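Local atomic coordinates of motility protein B (PDB entry 3CYP), a protein that is a stator component of the flagellar motor that, with MotA, probably drives rotation and may fasten the motor to the cell wall through this periplasmic OmpA-like domain. Residues Arg36-Asp46 with Asn106-Asp116. Numbering follows the deposited sequence.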
loop_
_atom_site.group_PDB
_atom_site.type_symbol
_atom_site.label_atom_id
_atom_site.label_comp_id
_atom_site.label_asym_id
_atom_site.label_seq_id
_atom_site.Cartn_x
_atom_site.Cartn_y
_atom_site.Cartn_z
ATOM N N ARG B 36 15.498 4.103 8.809
ATOM C CA ARG B 36 15.876 3.502 7.536
ATOM C C ARG B 36 15.308 2.097 7.353
ATOM O O ARG B 36 15.459 1.517 6.269
ATOM C CB ARG B 36 17.404 3.519 7.337
ATOM C CG ARG B 36 17.904 4.877 6.959
ATOM C CD ARG B 36 19.438 4.990 7.004
ATOM N NE ARG B 36 20.123 4.041 6.136
ATOM C CZ ARG B 36 20.825 2.993 6.551
ATOM N NH1 ARG B 36 20.900 2.683 7.852
ATOM N NH2 ARG B 36 21.443 2.230 5.661
ATOM N N VAL B 37 14.700 1.545 8.399
ATOM C CA VAL B 37 14.121 0.213 8.325
ATOM C C VAL B 37 12.678 0.405 7.795
ATOM O O VAL B 37 11.872 1.197 8.333
ATOM C CB VAL B 37 14.087 -0.523 9.718
ATOM C CG1 VAL B 37 13.283 -1.850 9.610
ATOM C CG2 VAL B 37 15.521 -0.739 10.281
ATOM N N HIS B 38 12.339 -0.335 6.751
ATOM C CA HIS B 38 10.986 -0.345 6.227
ATOM C C HIS B 38 10.354 -1.722 6.431
ATOM O O HIS B 38 11.031 -2.712 6.762
ATOM C CB HIS B 38 10.977 0.065 4.765
ATOM C CG HIS B 38 11.250 1.524 4.537
ATOM N ND1 HIS B 38 10.651 2.229 3.517
ATOM C CD2 HIS B 38 12.071 2.392 5.169
ATOM C CE1 HIS B 38 11.043 3.497 3.579
ATOM N NE2 HIS B 38 11.921 3.619 4.555
ATOM N N ILE B 39 9.033 -1.736 6.312
ATOM C CA ILE B 39 8.197 -2.893 6.617
ATOM C C ILE B 39 7.329 -3.204 5.401
ATOM O O ILE B 39 6.667 -2.306 4.877
ATOM C CB ILE B 39 7.268 -2.530 7.790
ATOM C CG1 ILE B 39 8.120 -2.196 9.030
ATOM C CG2 ILE B 39 6.183 -3.630 8.015
ATOM C CD1 ILE B 39 8.758 -3.330 9.617
ATOM N N ASN B 40 7.300 -4.469 4.990
ATOM C CA ASN B 40 6.449 -4.967 3.864
ATOM C C ASN B 40 5.481 -5.949 4.485
ATOM O O ASN B 40 5.891 -6.923 5.112
ATOM C CB ASN B 40 7.326 -5.627 2.771
ATOM C CG ASN B 40 6.562 -6.170 1.619
ATOM O OD1 ASN B 40 6.677 -7.369 1.301
ATOM N ND2 ASN B 40 5.813 -5.343 0.987
ATOM N N VAL B 41 4.187 -5.651 4.316
ATOM C CA VAL B 41 3.107 -6.430 4.882
ATOM C C VAL B 41 2.650 -7.349 3.751
ATOM O O VAL B 41 2.126 -6.894 2.698
ATOM C CB VAL B 41 1.953 -5.511 5.296
ATOM C CG1 VAL B 41 0.803 -6.338 5.858
ATOM C CG2 VAL B 41 2.462 -4.431 6.259
ATOM N N ARG B 42 2.918 -8.649 3.940
ATOM C CA ARG B 42 2.729 -9.657 2.896
ATOM C C ARG B 42 1.514 -10.519 3.187
ATOM O O ARG B 42 1.452 -11.144 4.232
ATOM C CB ARG B 42 3.943 -10.590 2.818
ATOM C CG ARG B 42 5.153 -9.853 2.474
ATOM C CD ARG B 42 6.281 -10.780 2.137
ATOM N NE ARG B 42 7.422 -9.965 1.765
ATOM C CZ ARG B 42 8.593 -10.446 1.392
ATOM N NH1 ARG B 42 8.810 -11.758 1.382
ATOM N NH2 ARG B 42 9.562 -9.586 1.088
ATOM N N GLY B 43 0.632 -10.640 2.199
ATOM C CA GLY B 43 -0.582 -11.448 2.342
ATOM C C GLY B 43 -0.534 -12.744 1.549
ATOM O O GLY B 43 0.048 -12.809 0.461
ATOM N N PHE B 44 -1.156 -13.784 2.126
ATOM C CA PHE B 44 -1.159 -15.124 1.553
ATOM C C PHE B 44 -2.513 -15.784 1.771
ATOM O O PHE B 44 -3.316 -15.359 2.624
ATOM C CB PHE B 44 -0.123 -16.015 2.183
ATOM C CG PHE B 44 1.282 -15.433 2.242
ATOM C CD1 PHE B 44 2.230 -15.806 1.289
ATOM C CD2 PHE B 44 1.654 -14.554 3.253
ATOM C CE1 PHE B 44 3.518 -15.311 1.339
ATOM C CE2 PHE B 44 2.970 -14.082 3.335
ATOM C CZ PHE B 44 3.893 -14.456 2.364
ATOM N N THR B 45 -2.732 -16.809 0.942
ATOM C CA THR B 45 -3.856 -17.744 1.059
ATOM C C THR B 45 -3.411 -19.195 0.943
ATOM O O THR B 45 -2.295 -19.508 0.554
ATOM C CB THR B 45 -4.861 -17.510 -0.111
ATOM O OG1 THR B 45 -4.254 -17.977 -1.329
ATOM C CG2 THR B 45 -5.242 -16.023 -0.241
ATOM N N ASP B 46 -4.327 -20.089 1.289
ATOM C CA ASP B 46 -4.234 -21.482 0.887
ATOM C C ASP B 46 -4.620 -21.602 -0.591
ATOM O O ASP B 46 -4.832 -20.589 -1.288
ATOM C CB ASP B 46 -5.116 -22.365 1.793
ATOM C CG ASP B 46 -6.594 -22.031 1.731
ATOM O OD1 ASP B 46 -7.092 -21.646 0.665
ATOM O OD2 ASP B 46 -7.283 -22.205 2.756
ATOM N N ASN B 106 -2.096 -21.389 6.035
ATOM C CA ASN B 106 -1.591 -20.590 4.898
ATOM C C ASN B 106 -2.330 -19.281 4.680
ATOM O O ASN B 106 -1.905 -18.455 3.886
ATOM C CB ASN B 106 -1.573 -21.432 3.607
ATOM C CG ASN B 106 -0.532 -22.560 3.649
ATOM O OD1 ASN B 106 0.534 -22.408 4.238
ATOM N ND2 ASN B 106 -0.863 -23.734 3.065
ATOM N N ASN B 107 -3.447 -19.086 5.363
ATOM C CA ASN B 107 -4.233 -17.880 5.266
ATOM C C ASN B 107 -3.716 -16.909 6.314
ATOM O O ASN B 107 -4.137 -16.924 7.477
ATOM C CB ASN B 107 -5.711 -18.209 5.486
ATOM C CG ASN B 107 -6.239 -19.074 4.407
ATOM O OD1 ASN B 107 -6.236 -18.678 3.245
ATOM N ND2 ASN B 107 -6.593 -20.321 4.746
ATOM N N ARG B 108 -2.780 -16.060 5.901
ATOM C CA ARG B 108 -2.059 -15.232 6.874
ATOM C C ARG B 108 -1.418 -14.022 6.231
ATOM O O ARG B 108 -1.304 -13.927 5.023
ATOM C CB ARG B 108 -1.005 -16.057 7.642
ATOM C CG ARG B 108 0.402 -16.187 7.052
ATOM C CD ARG B 108 0.559 -17.283 6.105
ATOM N NE ARG B 108 1.890 -17.370 5.489
ATOM C CZ ARG B 108 2.088 -17.952 4.322
ATOM N NH1 ARG B 108 1.079 -18.504 3.681
ATOM N NH2 ARG B 108 3.274 -17.944 3.755
ATOM N N VAL B 109 -1.023 -13.101 7.093
ATOM C CA VAL B 109 -0.219 -11.932 6.696
ATOM C C VAL B 109 1.058 -12.032 7.516
ATOM O O VAL B 109 1.003 -12.341 8.710
ATOM C CB VAL B 109 -0.960 -10.629 6.921
ATOM C CG1 VAL B 109 0.032 -9.442 6.895
ATOM C CG2 VAL B 109 -2.033 -10.454 5.899
ATOM N N GLU B 110 2.202 -11.815 6.837
ATOM C CA GLU B 110 3.542 -11.837 7.455
ATOM C C GLU B 110 4.159 -10.456 7.362
ATOM O O GLU B 110 3.947 -9.752 6.361
ATOM C CB GLU B 110 4.474 -12.863 6.767
ATOM C CG GLU B 110 3.931 -14.287 6.828
ATOM C CD GLU B 110 4.793 -15.294 6.132
ATOM O OE1 GLU B 110 4.431 -16.493 6.170
ATOM O OE2 GLU B 110 5.813 -14.905 5.501
ATOM N N ILE B 111 4.949 -10.107 8.374
ATOM C CA ILE B 111 5.661 -8.821 8.439
ATOM C C ILE B 111 7.121 -9.071 8.053
ATOM O O ILE B 111 7.778 -9.908 8.676
ATOM C CB ILE B 111 5.630 -8.223 9.839
ATOM C CG1 ILE B 111 4.176 -7.820 10.225
ATOM C CG2 ILE B 111 6.596 -7.028 9.929
ATOM C CD1 ILE B 111 3.569 -6.679 9.379
ATOM N N PHE B 112 7.576 -8.399 6.993
ATOM C CA PHE B 112 8.966 -8.429 6.565
ATOM C C PHE B 112 9.647 -7.110 6.849
ATOM O O PHE B 112 9.109 -6.031 6.550
ATOM C CB PHE B 112 9.048 -8.824 5.100
ATOM C CG PHE B 112 9.102 -10.308 4.904
ATOM C CD1 PHE B 112 8.002 -11.099 5.222
ATOM C CD2 PHE B 112 10.270 -10.950 4.459
ATOM C CE1 PHE B 112 8.049 -12.502 5.030
ATOM C CE2 PHE B 112 10.309 -12.356 4.296
ATOM C CZ PHE B 112 9.219 -13.110 4.590
ATOM N N PHE B 113 10.847 -7.189 7.412
ATOM C CA PHE B 113 11.659 -6.005 7.689
ATOM C C PHE B 113 12.696 -5.854 6.567
ATOM O O PHE B 113 13.316 -6.838 6.149
ATOM C CB PHE B 113 12.421 -6.207 8.987
ATOM C CG PHE B 113 11.522 -6.423 10.172
ATOM C CD1 PHE B 113 11.120 -5.375 10.929
ATOM C CD2 PHE B 113 11.047 -7.700 10.454
ATOM C CE1 PHE B 113 10.245 -5.579 12.015
ATOM C CE2 PHE B 113 10.154 -7.927 11.519
ATOM C CZ PHE B 113 9.777 -6.880 12.295
ATOM N N SER B 114 12.875 -4.620 6.126
ATOM C CA SER B 114 13.934 -4.280 5.177
ATOM C C SER B 114 14.962 -3.447 5.967
ATOM O O SER B 114 14.674 -2.330 6.385
ATOM C CB SER B 114 13.368 -3.478 4.009
ATOM O OG SER B 114 14.400 -2.924 3.220
ATOM N N THR B 115 16.149 -4.008 6.120
ATOM C CA THR B 115 17.123 -3.435 7.012
ATOM C C THR B 115 18.565 -3.651 6.530
ATOM O O THR B 115 18.866 -4.670 5.915
ATOM C CB THR B 115 16.995 -4.069 8.419
ATOM O OG1 THR B 115 17.937 -3.454 9.299
ATOM C CG2 THR B 115 17.201 -5.595 8.370
ATOM N N ASP B 116 19.418 -2.705 6.847
ATOM C CA ASP B 116 20.862 -2.949 6.619
ATOM C C ASP B 116 21.409 -3.795 7.760
ATOM O O ASP B 116 20.695 -4.084 8.730
ATOM C CB ASP B 116 21.624 -1.652 6.334
ATOM C CG ASP B 116 21.938 -0.815 7.572
ATOM O OD1 ASP B 116 21.851 -1.297 8.700
ATOM O OD2 ASP B 116 22.326 0.364 7.396
HETATM O O HOH W 1 14.464 -0.165 4.112
HETATM O O HOH W 2 0.621 -19.190 0.915
#
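Arg42 and Phe112 form one of two cation-pi stacks between antiparallel strands 38-44 and 108-114: the guanidinium lies flat over one ring face, planes 7° apart, with Arg42 CZ 3.6 Å from the Phe112 centroid. Arg42 NE also donates to Asn40 OD1 (2.7 Å), which helps fix the rotation of the guanidinium. Arg108 likewise lies flat on Phe44, its register partner, planes 9° apart, with arginine and ring exchanged between the strands. Its chain, bent at chi2, lays the guanidinium over the ring, and NE and NH2 form a salt bridge to Glu110 OE1 (2.8 Å from NE).

Main-chain bonds pair His38 with Ser114, Asn40 with Phe112 and Arg42 with Glu110; at Phe44 and Arg108 the pairing loosens, Arg108 N to Phe44 O being weak at 3.4 Å.

On the reverse face the contacts are apolar. Val41 CG1 presses on Val109 CG1 at 3.4 Å, tighter than usual, and Ile39 CD1 meets Phe113 CD1.

Polar pairs close both ends. Arg36 NH1 and NH2 converge on Asp116 OD2 in a salt bridge (2.7 Å from NH2), while Asp116 OD1 caps the helix at Asp119 N. Asn107 ND2 donates almost straight to Asp46 OD2 (2.8 Å, 177°).

These central strands of the OmpA-like sheet thus carry arginines steered by Asn40 and Glu110, probably limiting their rotation, opposite a packed apolar row.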